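Local coordinates for N-terminal acetyltransferase-like protein (Chaetomium thermophilum, PDB 5NNP) that probably acts as the helical-repeat auxiliary subunit of an N-terminal acetyltransferase A complex, holding its partner chains on a TPR-type superhelix, at residues K440-N445 and L467-E472; A563-L568 and Q676-E681; L568-K573 and A649-P654. One frame throughout, in Å; residues are numbered along the deposited sequence.

Interaction 1: residues K440-N445 and L467-E472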
ATOM      1  N   LYS A 440      15.873 -10.991 -20.686  1.00 31.12           N
ATOM      2  CA  LYS A 440      16.413 -10.370 -19.467  1.00 46.69           C
ATOM      3  C   LYS A 440      15.423  -9.453 -18.737  1.00 46.72           C
ATOM      4  O   LYS A 440      15.714  -8.974 -17.651  1.00 48.72           O
ATOM      5  CB  LYS A 440      17.688  -9.565 -19.781  1.00 38.47           C
ATOM      6  CG  LYS A 440      18.949 -10.404 -19.818  1.00 41.62           C
ATOM      7  CD  LYS A 440      20.176  -9.566 -20.073  1.00 51.24           C
ATOM      8  CE  LYS A 440      21.450 -10.324 -19.690  1.00 66.97           C
ATOM      9  NZ  LYS A 440      21.898 -11.284 -20.739  1.00 76.20           N
ATOM     10  N   ASP A 441      14.259  -9.225 -19.333  1.00 41.44           N
ATOM     11  CA  ASP A 441      13.304  -8.247 -18.833  1.00 34.07           C
ATOM     12  C   ASP A 441      12.092  -8.888 -18.176  1.00 34.52           C
ATOM     13  O   ASP A 441      11.348  -9.627 -18.824  1.00 39.12           O
ATOM     14  CB  ASP A 441      12.863  -7.371 -19.987  1.00 37.79           C
ATOM     15  CG  ASP A 441      11.876  -6.316 -19.577  1.00 38.10           C
ATOM     16  OD1 ASP A 441      12.293  -5.390 -18.842  1.00 37.78           O
ATOM     17  OD2 ASP A 441      10.708  -6.393 -20.033  1.00 30.50           O
ATOM     18  N   ARG A 442      11.870  -8.617 -16.894  1.00 31.30           N
ATOM     19  CA  ARG A 442      10.816  -9.346 -16.188  1.00 33.41           C
ATOM     20  C   ARG A 442       9.399  -8.897 -16.575  1.00 33.29           C
ATOM     21  O   ARG A 442       8.461  -9.696 -16.531  1.00 30.02           O
ATOM     22  CB  ARG A 442      10.990  -9.241 -14.672  1.00 33.95           C
ATOM     23  CG  ARG A 442      10.130 -10.267 -13.922  1.00 34.34           C
ATOM     24  CD  ARG A 442      10.380 -10.310 -12.429  1.00 27.83           C
ATOM     25  NE  ARG A 442       9.772 -11.500 -11.840  1.00 28.22           N
ATOM     26  CZ  ARG A 442       9.848 -11.835 -10.553  1.00 38.71           C
ATOM     27  NH1 ARG A 442      10.525 -11.084  -9.694  1.00 40.59           N
ATOM     28  NH2 ARG A 442       9.264 -12.943 -10.125  1.00 40.24           N
ATOM     29  N   TYR A 443       9.242  -7.633 -16.961  1.00 29.29           N
ATOM     30  CA  TYR A 443       7.925  -7.126 -17.314  1.00 26.76           C
ATOM     31  C   TYR A 443       7.298  -7.938 -18.415  1.00 28.49           C
ATOM     32  O   TYR A 443       6.148  -8.320 -18.310  1.00 38.03           O
ATOM     33  CB  TYR A 443       7.976  -5.665 -17.754  1.00 33.25           C
ATOM     34  CG  TYR A 443       6.601  -5.132 -18.105  1.00 30.15           C
ATOM     35  CD1 TYR A 443       6.040  -5.383 -19.356  1.00 28.01           C
ATOM     36  CD2 TYR A 443       5.854  -4.416 -17.177  1.00 23.86           C
ATOM     37  CE1 TYR A 443       4.787  -4.929 -19.679  1.00 30.70           C
ATOM     38  CE2 TYR A 443       4.605  -3.957 -17.490  1.00 31.72           C
ATOM     39  CZ  TYR A 443       4.074  -4.208 -18.750  1.00 38.12           C
ATOM     40  OH  TYR A 443       2.820  -3.739 -19.075  1.00 47.93           O
ATOM     41  N   ILE A 444       8.046  -8.189 -19.485  1.00 31.02           N
ATOM     42  CA  ILE A 444       7.502  -8.970 -20.579  1.00 36.00           C
ATOM     43  C   ILE A 444       7.344 -10.433 -20.136  1.00 37.01           C
ATOM     44  O   ILE A 444       6.427 -11.118 -20.566  1.00 38.73           O
ATOM     45  CB  ILE A 444       8.371  -8.853 -21.878  1.00 38.83           C
ATOM     46  CG1 ILE A 444       7.591  -9.392 -23.084  1.00 41.29           C
ATOM     47  CG2 ILE A 444       9.740  -9.537 -21.744  1.00 30.81           C
ATOM     48  CD1 ILE A 444       6.203  -8.742 -23.239  1.00 34.67           C
ATOM     49  N   ASN A 445       8.203 -10.904 -19.240  1.00 38.02           N
ATOM     50  CA  ASN A 445       8.024 -12.253 -18.724  1.00 34.42           C
ATOM     51  C   ASN A 445       6.699 -12.364 -17.972  1.00 38.02           C
ATOM     52  O   ASN A 445       5.959 -13.338 -18.141  1.00 35.16           O
ATOM     53  CB  ASN A 445       9.188 -12.657 -17.820  1.00 36.51           C
ATOM     54  CG  ASN A 445       9.030 -14.065 -17.249  1.00 35.50           C
ATOM     55  OD1 ASN A 445       8.352 -14.259 -16.244  1.00 37.06           O
ATOM     56  ND2 ASN A 445       9.669 -15.048 -17.883  1.00 26.63           N
ATOM     57  N   LEU A 467      11.511 -18.646 -14.819  1.00 37.26           N
ATOM     58  CA  LEU A 467      12.685 -18.021 -15.409  1.00 34.37           C
ATOM     59  C   LEU A 467      13.234 -16.858 -14.549  1.00 39.33           C
ATOM     60  O   LEU A 467      14.393 -16.470 -14.699  1.00 44.00           O
ATOM     61  CB  LEU A 467      12.374 -17.532 -16.820  1.00 30.74           C
ATOM     62  CG  LEU A 467      12.513 -18.510 -18.009  1.00 37.03           C
ATOM     63  CD1 LEU A 467      12.484 -19.972 -17.582  1.00 31.25           C
ATOM     64  CD2 LEU A 467      11.441 -18.228 -19.053  1.00 28.35           C
ATOM     65  N   PHE A 468      12.420 -16.319 -13.641  1.00 42.99           N
ATOM     66  CA  PHE A 468      12.856 -15.190 -12.808  1.00 38.65           C
ATOM     67  C   PHE A 468      12.781 -15.397 -11.293  1.00 40.70           C
ATOM     68  O   PHE A 468      13.259 -14.549 -10.552  1.00 56.18           O
ATOM     69  CB  PHE A 468      12.070 -13.935 -13.181  1.00 32.76           C
ATOM     70  CG  PHE A 468      12.565 -13.274 -14.436  1.00 36.51           C
ATOM     71  CD1 PHE A 468      12.237 -13.789 -15.678  1.00 34.65           C
ATOM     72  CD2 PHE A 468      13.374 -12.145 -14.372  1.00 37.38           C
ATOM     73  CE1 PHE A 468      12.699 -13.187 -16.848  1.00 37.98           C
ATOM     74  CE2 PHE A 468      13.844 -11.540 -15.519  1.00 37.42           C
ATOM     75  CZ  PHE A 468      13.514 -12.063 -16.766  1.00 42.19           C
ATOM     76  N   THR A 469      12.218 -16.517 -10.834  1.00 45.02           N
ATOM     77  CA  THR A 469      12.164 -16.843  -9.401  1.00 43.34           C
ATOM     78  C   THR A 469      13.462 -17.498  -8.955  1.00 58.15           C
ATOM     79  O   THR A 469      14.100 -18.179  -9.750  1.00 69.09           O
ATOM     80  CB  THR A 469      10.987 -17.785  -9.068  1.00 41.26           C
ATOM     81  OG1 THR A 469      11.142 -19.020  -9.781  1.00 43.26           O
ATOM     82  CG2 THR A 469       9.657 -17.139  -9.414  1.00 33.99           C
ATOM     83  N   ARG A 470      13.851 -17.303  -7.695  1.00 69.62           N
ATOM     84  CA  ARG A 470      15.141 -17.818  -7.222  1.00 75.63           C
ATOM     85  C   ARG A 470      15.214 -19.327  -7.419  1.00 74.44           C
ATOM     86  O   ARG A 470      14.264 -20.041  -7.112  1.00 77.65           O
ATOM     87  CB  ARG A 470      15.391 -17.429  -5.757  1.00 80.33           C
ATOM     88  CG  ARG A 470      15.659 -15.933  -5.604  1.00 91.25           C
ATOM     89  CD  ARG A 470      16.089 -15.507  -4.193  1.00 99.74           C
ATOM     90  NE  ARG A 470      14.981 -15.486  -3.232  1.00103.73           N
ATOM     91  CZ  ARG A 470      14.014 -14.567  -3.191  1.00101.10           C
ATOM     92  NH1 ARG A 470      13.979 -13.575  -4.071  1.00 99.89           N
ATOM     93  NH2 ARG A 470      13.064 -14.653  -2.268  1.00100.83           N
ATOM     94  N   ALA A 471      16.347 -19.788  -7.944  1.00 59.84           N
ATOM     95  CA  ALA A 471      16.442 -21.111  -8.546  1.00 65.48           C
ATOM     96  C   ALA A 471      16.198 -22.280  -7.593  1.00 85.29           C
ATOM     97  O   ALA A 471      15.309 -23.109  -7.823  1.00 84.27           O
ATOM     98  CB  ALA A 471      17.795 -21.266  -9.205  1.00 60.69           C
ATOM     99  N   GLU A 472      16.989 -22.365  -6.532  1.00 92.22           N
ATOM    100  CA  GLU A 472      16.931 -23.553  -5.689  1.00 99.02           C
ATOM    101  C   GLU A 472      15.971 -23.381  -4.512  1.00 99.60           C
ATOM    102  O   GLU A 472      16.100 -24.048  -3.485  1.00101.37           O
ATOM    103  CB  GLU A 472      18.344 -23.937  -5.209  1.00105.30           C
ATOM    104  CG  GLU A 472      19.057 -24.896  -6.167  1.00111.05           C
ATOM    105  CD  GLU A 472      20.526 -25.130  -5.838  1.00115.68           C
ATOM    106  OE1 GLU A 472      20.825 -25.933  -4.923  1.00115.91           O
ATOM    107  OE2 GLU A 472      21.385 -24.526  -6.518  1.00118.81           O
TER
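Asp441, whose backbone carbon C lies against the Phe468 ring, offers a carboxylate oxygen, OD2, that two groups grip: the backbone N of Ile444 at 3.3 Å, approaching from above the carboxylate plane, and a basic side chain of the chain of another protein. The first bond makes Asp441 the N-cap of helix 442-454 in this TPR-type superhelix; an aspartate suits the place because a short acid can reach back to a bare amide of the first turn. Its side chain also lies about 5 Å from the bound carboxymethyl coenzyme A.

Beyond the cap, the loop after helix 458-465 places Phe468 against the start of this helix. Over one ring face sit Arg442 CA and CB, the CA 4.0 Å from the ring centroid in a CH-pi contact. The edge of the same ring meets Lys440 C. Arg442 leaves with CG anti to its N (chi1 -166°) and stays extended to NE, so its aliphatic part runs past the phenyl group and NE passes 3.6 Å from Phe468 CB. That CB, not the ring, lies over the guanidinium face, while NH1 is hydrogen-bonded to a polar side chain and to the backbone of the other protein. Arginine thus serves twice, apolar along its stem and polar at its end.

Asn445 packs on the same ring from another direction. Its CG is 3.6 Å from Phe468 CD1, with the amide plane turned 54° from the ring, and ND2 donates to Thr464 O in the next helix, 458-465, while lying 3.8 Å from Leu467 CB.

Interaction 2: residues A563-L568 and Q676-E681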
ATOM      1  N   ALA A 563     -13.196 -15.760  -3.813  1.00 40.68           N
ATOM      2  CA  ALA A 563     -13.519 -16.725  -2.752  1.00 45.91           C
ATOM      3  C   ALA A 563     -15.029 -16.797  -2.452  1.00 45.92           C
ATOM      4  O   ALA A 563     -15.603 -17.875  -2.399  1.00 44.95           O
ATOM      5  CB  ALA A 563     -12.747 -16.390  -1.465  1.00 37.36           C
ATOM      6  N   VAL A 564     -15.664 -15.646  -2.257  1.00 42.73           N
ATOM      7  CA  VAL A 564     -17.062 -15.622  -1.849  1.00 51.62           C
ATOM      8  C   VAL A 564     -17.950 -16.203  -2.949  1.00 61.12           C
ATOM      9  O   VAL A 564     -18.843 -17.006  -2.676  1.00 66.10           O
ATOM     10  CB  VAL A 564     -17.515 -14.189  -1.476  1.00 48.75           C
ATOM     11  CG1 VAL A 564     -19.026 -14.092  -1.435  1.00 43.17           C
ATOM     12  CG2 VAL A 564     -16.907 -13.777  -0.126  1.00 42.96           C
ATOM     13  N   ASN A 565     -17.682 -15.818  -4.191  1.00 55.46           N
ATOM     14  CA  ASN A 565     -18.375 -16.392  -5.337  1.00 52.95           C
ATOM     15  C   ASN A 565     -18.164 -17.906  -5.502  1.00 54.40           C
ATOM     16  O   ASN A 565     -19.084 -18.629  -5.899  1.00 53.54           O
ATOM     17  CB  ASN A 565     -17.943 -15.671  -6.615  1.00 43.47           C
ATOM     18  CG  ASN A 565     -18.608 -14.320  -6.768  1.00 47.95           C
ATOM     19  OD1 ASN A 565     -19.693 -14.075  -6.223  1.00 48.42           O
ATOM     20  ND2 ASN A 565     -17.969 -13.433  -7.520  1.00 52.73           N
ATOM     21  N   LEU A 566     -16.965 -18.388  -5.192  1.00 48.76           N
ATOM     22  CA  LEU A 566     -16.658 -19.806  -5.328  1.00 45.70           C
ATOM     23  C   LEU A 566     -17.300 -20.632  -4.211  1.00 52.60           C
ATOM     24  O   LEU A 566     -17.696 -21.778  -4.440  1.00 62.00           O
ATOM     25  CB  LEU A 566     -15.145 -20.026  -5.350  1.00 45.60           C
ATOM     26  CG  LEU A 566     -14.628 -21.461  -5.496  1.00 56.12           C
ATOM     27  CD1 LEU A 566     -15.288 -22.184  -6.677  1.00 45.98           C
ATOM     28  CD2 LEU A 566     -13.095 -21.480  -5.622  1.00 42.08           C
ATOM     29  N   TYR A 567     -17.415 -20.061  -3.013  1.00 44.27           N
ATOM     30  CA  TYR A 567     -18.114 -20.749  -1.918  1.00 53.27           C
ATOM     31  C   TYR A 567     -19.623 -20.810  -2.188  1.00 56.57           C
ATOM     32  O   TYR A 567     -20.275 -21.814  -1.899  1.00 59.60           O
ATOM     33  CB  TYR A 567     -17.854 -20.070  -0.565  1.00 48.25           C
ATOM     34  CG  TYR A 567     -16.530 -20.429   0.092  1.00 53.38           C
ATOM     35  CD1 TYR A 567     -16.203 -21.752   0.365  1.00 51.04           C
ATOM     36  CD2 TYR A 567     -15.618 -19.441   0.459  1.00 52.04           C
ATOM     37  CE1 TYR A 567     -15.006 -22.086   0.968  1.00 49.88           C
ATOM     38  CE2 TYR A 567     -14.411 -19.769   1.062  1.00 54.05           C
ATOM     39  CZ  TYR A 567     -14.115 -21.091   1.317  1.00 54.24           C
ATOM     40  OH  TYR A 567     -12.923 -21.420   1.923  1.00 50.82           O
ATOM     41  N   LEU A 568     -20.167 -19.719  -2.724  1.00 49.22           N
ATOM     42  CA  LEU A 568     -21.558 -19.660  -3.147  1.00 55.66           C
ATOM     43  C   LEU A 568     -21.864 -20.755  -4.168  1.00 68.75           C
ATOM     44  O   LEU A 568     -22.904 -21.429  -4.105  1.00 64.15           O
ATOM     45  CB  LEU A 568     -21.867 -18.294  -3.747  1.00 48.96           C
ATOM     46  CG  LEU A 568     -22.315 -17.214  -2.776  1.00 58.29           C
ATOM     47  CD1 LEU A 568     -22.348 -15.850  -3.470  1.00 47.18           C
ATOM     48  CD2 LEU A 568     -23.674 -17.589  -2.189  1.00 50.29           C
ATOM     49  N   GLN A 676     -21.810  -5.975  -2.257  1.00 48.24           N
ATOM     50  CA  GLN A 676     -23.176  -5.961  -1.718  1.00 50.76           C
ATOM     51  C   GLN A 676     -24.089  -7.017  -2.349  1.00 46.78           C
ATOM     52  O   GLN A 676     -24.905  -7.654  -1.669  1.00 44.94           O
ATOM     53  CB  GLN A 676     -23.793  -4.575  -1.901  1.00 48.11           C
ATOM     54  CG  GLN A 676     -23.040  -3.486  -1.151  1.00 46.28           C
ATOM     55  CD  GLN A 676     -23.096  -3.701   0.341  1.00 49.04           C
ATOM     56  OE1 GLN A 676     -23.776  -4.614   0.808  1.00 53.54           O
ATOM     57  NE2 GLN A 676     -22.387  -2.861   1.105  1.00 42.40           N
ATOM     58  N   ILE A 677     -23.951  -7.188  -3.656  1.00 44.48           N
ATOM     59  CA  ILE A 677     -24.710  -8.200  -4.373  1.00 56.76           C
ATOM     60  C   ILE A 677     -24.312  -9.593  -3.891  1.00 63.28           C
ATOM     61  O   ILE A 677     -25.173 -10.457  -3.682  1.00 71.64           O
ATOM     62  CB  ILE A 677     -24.498  -8.093  -5.892  1.00 47.29           C
ATOM     63  CG1 ILE A 677     -24.985  -6.735  -6.396  1.00 48.06           C
ATOM     64  CG2 ILE A 677     -25.221  -9.210  -6.612  1.00 52.06           C
ATOM     65  CD1 ILE A 677     -24.556  -6.418  -7.820  1.00 48.84           C
ATOM     66  N   ALA A 678     -23.009  -9.799  -3.694  1.00 52.23           N
ATOM     67  CA  ALA A 678     -22.493 -11.088  -3.242  1.00 51.31           C
ATOM     68  C   ALA A 678     -22.881 -11.358  -1.794  1.00 57.94           C
ATOM     69  O   ALA A 678     -23.199 -12.496  -1.434  1.00 58.40           O
ATOM     70  CB  ALA A 678     -20.982 -11.154  -3.403  1.00 45.40           C
ATOM     71  N   GLY A 679     -22.848 -10.314  -0.973  1.00 42.59           N
ATOM     72  CA  GLY A 679     -23.310 -10.419   0.396  1.00 45.49           C
ATOM     73  C   GLY A 679     -24.766 -10.864   0.463  1.00 53.70           C
ATOM     74  O   GLY A 679     -25.134 -11.739   1.258  1.00 49.05           O
ATOM     75  N   PHE A 680     -25.604 -10.264  -0.377  1.00 51.44           N
ATOM     76  CA  PHE A 680     -27.011 -10.618  -0.389  1.00 53.82           C
ATOM     77  C   PHE A 680     -27.205 -12.116  -0.644  1.00 56.79           C
ATOM     78  O   PHE A 680     -27.922 -12.798   0.096  1.00 62.74           O
ATOM     79  CB  PHE A 680     -27.759  -9.810  -1.440  1.00 57.96           C
ATOM     80  CG  PHE A 680     -29.226 -10.112  -1.484  1.00 57.16           C
ATOM     81  CD1 PHE A 680     -29.701 -11.182  -2.224  1.00 59.48           C
ATOM     82  CD2 PHE A 680     -30.129  -9.343  -0.774  1.00 54.72           C
ATOM     83  CE1 PHE A 680     -31.046 -11.477  -2.260  1.00 58.75           C
ATOM     84  CE2 PHE A 680     -31.473  -9.630  -0.811  1.00 64.35           C
ATOM     85  CZ  PHE A 680     -31.934 -10.700  -1.554  1.00 61.20           C
ATOM     86  N   GLU A 681     -26.545 -12.620  -1.681  1.00 53.43           N
ATOM     87  CA  GLU A 681     -26.601 -14.041  -2.016  1.00 54.85           C
ATOM     88  C   GLU A 681     -26.182 -14.953  -0.853  1.00 52.78           C
ATOM     89  O   GLU A 681     -26.799 -15.999  -0.634  1.00 58.40           O
ATOM     90  CB  GLU A 681     -25.727 -14.323  -3.239  1.00 54.68           C
ATOM     91  CG  GLU A 681     -26.098 -13.501  -4.449  1.00 52.14           C
ATOM     92  CD  GLU A 681     -27.503 -13.773  -4.923  1.00 64.39           C
ATOM     93  OE1 GLU A 681     -28.052 -14.838  -4.575  1.00 69.25           O
ATOM     94  OE2 GLU A 681     -28.057 -12.918  -5.644  1.00 67.58           O
TER
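Leu568 and Glu681 form the close end of this helix-to-helix contact, their side chains crossing at about a right angle. Leu568 CD1 rests 3.7 Å from Glu681 CB, and its other methyl, CD2, lies 3.8 Å from the backbone O of Glu681; a branched leucine can thus put one methyl on the partner's side chain and the other on its main chain. One turn back on each helix, Val564 CG1 meets Ala678 CB at 4.0 Å. Alanine suits this position, since its single methyl leaves room for the valine with the two short axes 10.3 Å apart. They run at 29° to each other, in broadly the same direction, within the helical superhelix.

The contact thins out at Asn565. This exposed residue brings its OD1 no closer than 4.3 Å to Ala678 CB, grazing a methyl that offers it no hydrogen bond, and a polar amide is at home on such a solvent-facing side. No hydrogen bond joins the two segments, and only 170 Å² is buried between them.

Glu681 gives Leu568 its CB and then turns away. With chi2 at -62° the chain bends, carrying the buried carboxylate off from helix 554-572 to Gln712 NE2, which bonds OE2, and to Arg685, which forms a salt bridge with OE1; this company would probably keep the acid ionised.

Around the pair, helix 654-668 packs on both partners, through Ala563 and Tyr567 on one and Gln676 on the other. Helix 503-523 backs the first through Leu566, while helices 689-702 and 707-723 cover Phe680 of the second.

Interaction 3: residues L568-K573 and A649-P654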
ATOM      1  N   LEU A 568     -20.167 -19.719  -2.724  1.00 49.22           N
ATOM      2  CA  LEU A 568     -21.558 -19.660  -3.147  1.00 55.66           C
ATOM      3  C   LEU A 568     -21.864 -20.755  -4.168  1.00 68.75           C
ATOM      4  O   LEU A 568     -22.904 -21.429  -4.105  1.00 64.15           O
ATOM      5  CB  LEU A 568     -21.867 -18.294  -3.747  1.00 48.96           C
ATOM      6  CG  LEU A 568     -22.315 -17.214  -2.776  1.00 58.29           C
ATOM      7  CD1 LEU A 568     -22.348 -15.850  -3.470  1.00 47.18           C
ATOM      8  CD2 LEU A 568     -23.674 -17.589  -2.189  1.00 50.29           C
ATOM      9  N   SER A 569     -20.946 -20.907  -5.117  1.00 71.61           N
ATOM     10  CA  SER A 569     -21.059 -21.946  -6.126  1.00 70.75           C
ATOM     11  C   SER A 569     -21.027 -23.324  -5.474  1.00 66.33           C
ATOM     12  O   SER A 569     -21.867 -24.174  -5.770  1.00 62.63           O
ATOM     13  CB  SER A 569     -19.938 -21.814  -7.153  1.00 72.38           C
ATOM     14  OG  SER A 569     -19.712 -23.042  -7.819  1.00 85.86           O
ATOM     15  N   MET A 570     -20.060 -23.536  -4.582  1.00 60.62           N
ATOM     16  CA  MET A 570     -19.946 -24.802  -3.861  1.00 57.28           C
ATOM     17  C   MET A 570     -21.188 -25.101  -3.031  1.00 59.30           C
ATOM     18  O   MET A 570     -21.537 -26.263  -2.835  1.00 63.62           O
ATOM     19  CB  MET A 570     -18.714 -24.804  -2.954  1.00 52.30           C
ATOM     20  CG  MET A 570     -17.392 -24.757  -3.689  1.00 51.53           C
ATOM     21  SD  MET A 570     -16.034 -24.342  -2.567  1.00 56.63           S
ATOM     22  CE  MET A 570     -16.072 -25.739  -1.440  1.00 53.66           C
ATOM     23  N   TYR A 571     -21.857 -24.061  -2.546  1.00 61.84           N
ATOM     24  CA  TYR A 571     -23.060 -24.262  -1.748  1.00 73.46           C
ATOM     25  C   TYR A 571     -24.211 -24.778  -2.599  1.00 75.67           C
ATOM     26  O   TYR A 571     -25.044 -25.543  -2.114  1.00 81.61           O
ATOM     27  CB  TYR A 571     -23.490 -22.973  -1.036  1.00 76.78           C
ATOM     28  CG  TYR A 571     -24.756 -23.132  -0.193  1.00 74.87           C
ATOM     29  CD1 TYR A 571     -24.738 -23.843   1.001  1.00 71.11           C
ATOM     30  CD2 TYR A 571     -25.963 -22.564  -0.596  1.00 71.47           C
ATOM     31  CE1 TYR A 571     -25.887 -23.987   1.773  1.00 70.62           C
ATOM     32  CE2 TYR A 571     -27.114 -22.698   0.172  1.00 71.68           C
ATOM     33  CZ  TYR A 571     -27.076 -23.414   1.357  1.00 71.01           C
ATOM     34  OH  TYR A 571     -28.226 -23.555   2.128  1.00 66.87           O
ATOM     35  N   ASP A 572     -24.254 -24.364  -3.866  1.00 72.87           N
ATOM     36  CA  ASP A 572     -25.341 -24.763  -4.764  1.00 72.10           C
ATOM     37  C   ASP A 572     -25.013 -26.044  -5.527  1.00 77.46           C
ATOM     38  O   ASP A 572     -25.880 -26.621  -6.181  1.00 78.13           O
ATOM     39  CB  ASP A 572     -25.666 -23.639  -5.752  1.00 65.40           C
ATOM     40  CG  ASP A 572     -26.020 -22.333  -5.064  1.00 68.53           C
ATOM     41  OD1 ASP A 572     -26.162 -22.319  -3.820  1.00 76.89           O
ATOM     42  OD2 ASP A 572     -26.165 -21.319  -5.774  1.00 62.79           O
ATOM     43  N   LYS A 573     -23.764 -26.491  -5.418  1.00 90.78           N
ATOM     44  CA  LYS A 573     -23.255 -27.615  -6.200  1.00101.03           C
ATOM     45  C   LYS A 573     -22.559 -28.638  -5.295  1.00107.57           C
ATOM     46  O   LYS A 573     -21.361 -28.894  -5.433  1.00111.10           O
ATOM     47  CB  LYS A 573     -22.298 -27.093  -7.284  1.00101.83           C
ATOM     48  CG  LYS A 573     -21.577 -28.144  -8.130  1.00103.84           C
ATOM     49  CD  LYS A 573     -20.106 -27.750  -8.330  1.00 99.67           C
ATOM     50  CE  LYS A 573     -19.971 -26.270  -8.708  1.00 95.99           C
ATOM     51  NZ  LYS A 573     -18.573 -25.732  -8.589  1.00 89.05           N
ATOM     52  N   ALA A 649     -11.655 -27.436  -0.132  1.00 67.47           N
ATOM     53  CA  ALA A 649     -12.699 -27.832  -1.068  1.00 62.72           C
ATOM     54  C   ALA A 649     -13.686 -28.799  -0.433  1.00 64.03           C
ATOM     55  O   ALA A 649     -14.846 -28.842  -0.826  1.00 73.35           O
ATOM     56  CB  ALA A 649     -12.083 -28.444  -2.304  1.00 62.58           C
ATOM     57  N   ALA A 650     -13.228 -29.559   0.558  1.00 62.08           N
ATOM     58  CA  ALA A 650     -14.041 -30.617   1.158  1.00 56.99           C
ATOM     59  C   ALA A 650     -14.887 -30.114   2.324  1.00 66.36           C
ATOM     60  O   ALA A 650     -15.331 -30.896   3.155  1.00 61.30           O
ATOM     61  CB  ALA A 650     -13.153 -31.754   1.619  1.00 56.31           C
ATOM     62  N   THR A 651     -15.101 -28.805   2.391  1.00 64.06           N
ATOM     63  CA  THR A 651     -15.792 -28.212   3.527  1.00 63.21           C
ATOM     64  C   THR A 651     -17.263 -28.634   3.567  1.00 65.04           C
ATOM     65  O   THR A 651     -17.884 -28.877   2.539  1.00 64.24           O
ATOM     66  CB  THR A 651     -15.684 -26.662   3.499  1.00 62.43           C
ATOM     67  OG1 THR A 651     -16.319 -26.102   4.659  1.00 64.40           O
ATOM     68  CG2 THR A 651     -16.314 -26.092   2.231  1.00 58.99           C
ATOM     69  N   LYS A 652     -17.812 -28.736   4.771  1.00 72.25           N
ATOM     70  CA  LYS A 652     -19.238 -28.995   4.939  1.00 69.22           C
ATOM     71  C   LYS A 652     -19.987 -27.676   5.138  1.00 70.21           C
ATOM     72  O   LYS A 652     -21.205 -27.619   5.001  1.00 74.19           O
ATOM     73  CB  LYS A 652     -19.477 -29.941   6.115  1.00 60.37           C
ATOM     74  CG  LYS A 652     -18.840 -31.316   5.937  1.00 82.09           C
ATOM     75  CD  LYS A 652     -19.388 -32.055   4.706  1.00 86.24           C
ATOM     76  CE  LYS A 652     -18.733 -33.425   4.530  1.00 86.78           C
ATOM     77  NZ  LYS A 652     -19.491 -34.308   3.591  1.00 90.09           N
ATOM     78  N   ASP A 653     -19.241 -26.615   5.439  1.00 66.70           N
ATOM     79  CA  ASP A 653     -19.820 -25.298   5.676  1.00 63.93           C
ATOM     80  C   ASP A 653     -19.113 -24.236   4.851  1.00 59.42           C
ATOM     81  O   ASP A 653     -18.249 -23.534   5.353  1.00 57.18           O
ATOM     82  CB  ASP A 653     -19.745 -24.934   7.164  1.00 64.67           C
ATOM     83  CG  ASP A 653     -20.412 -23.605   7.476  1.00 68.33           C
ATOM     84  OD1 ASP A 653     -21.286 -23.189   6.689  1.00 80.38           O
ATOM     85  OD2 ASP A 653     -20.069 -22.981   8.505  1.00 62.23           O
ATOM     86  N   PRO A 654     -19.490 -24.107   3.577  1.00 63.55           N
ATOM     87  CA  PRO A 654     -18.852 -23.146   2.676  1.00 48.51           C
ATOM     88  C   PRO A 654     -19.268 -21.714   2.986  1.00 57.07           C
ATOM     89  O   PRO A 654     -18.431 -20.801   2.955  1.00 60.81           O
ATOM     90  CB  PRO A 654     -19.341 -23.569   1.285  1.00 49.96           C
ATOM     91  CG  PRO A 654     -20.256 -24.777   1.501  1.00 52.92           C
ATOM     92  CD  PRO A 654     -20.617 -24.809   2.944  1.00 61.31           C
TER
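Met570, near the end of helix 554-572, reaches across to the loop between helices 646-649 and 654-668, joining these two parts of the helical superhelix. Its CB lies 4.5 Å from Pro654 CB, a loose apolar contact. CG and SD then carry the chain past the proline without touching segment 649-654, while the side chain as a whole also packs on Thr503 and Leu507 of helix 503-523. At the sulfur the chain bends (chi3 63°), which brings Met570 CE up against two neighbours, the backbone O of Ala649 at 3.4 Å and CG2 of Thr651 at 3.7 Å. Long and flexible, methionine is well suited to bridging such an uneven gap.

Tyr571 adds a second touch, its CB 4.5 Å from Pro654 CG. Proline fits here because it opens helix 654-668, where its missing N-H costs nothing, directly after the N-cap Asp653, whose OD1 accepts from Gly656 N.

Thr651 divides its work. With OG1 anti to the backbone N (chi1 -177°), the hydroxyl accepts from Asp653 N at 3.1 Å, an ST turn, and is hydrogen-bonded to Asp657 OD2 as well, while the methyl is left for Met570. With an alanine here, both OG1 bonds and the CG2 methyl would go, which would probably leave the turn freer to move and Met570 CE with less to pack on.

Polar groups fix the shape of the loop from within, and the helix meets it largely through methyl and methylene groups, so the two segments meet by apolar packing, with no hydrogen bond between them.

Interactions 2 and 3 are neighbours on helix 554-572, with centres 12 Å apart, and share Leu568, whose side chain serves interaction 2. They also touch directly, where Tyr567 CG packs 3.5 Å from Pro654 O. Together they fasten that helix to the elements that follow the unmodelled residues 575-638: interaction 3 to the loop before helix 654-668, interaction 2 to helix 673-685. Interaction 1 stands apart, its centre 35 Å from that of interaction 2 and 37 Å from that of interaction 3. It alone of the three borders another protein chain and lies close to the bound carboxymethyl coenzyme A, whereas the other two are packing within the superhelix.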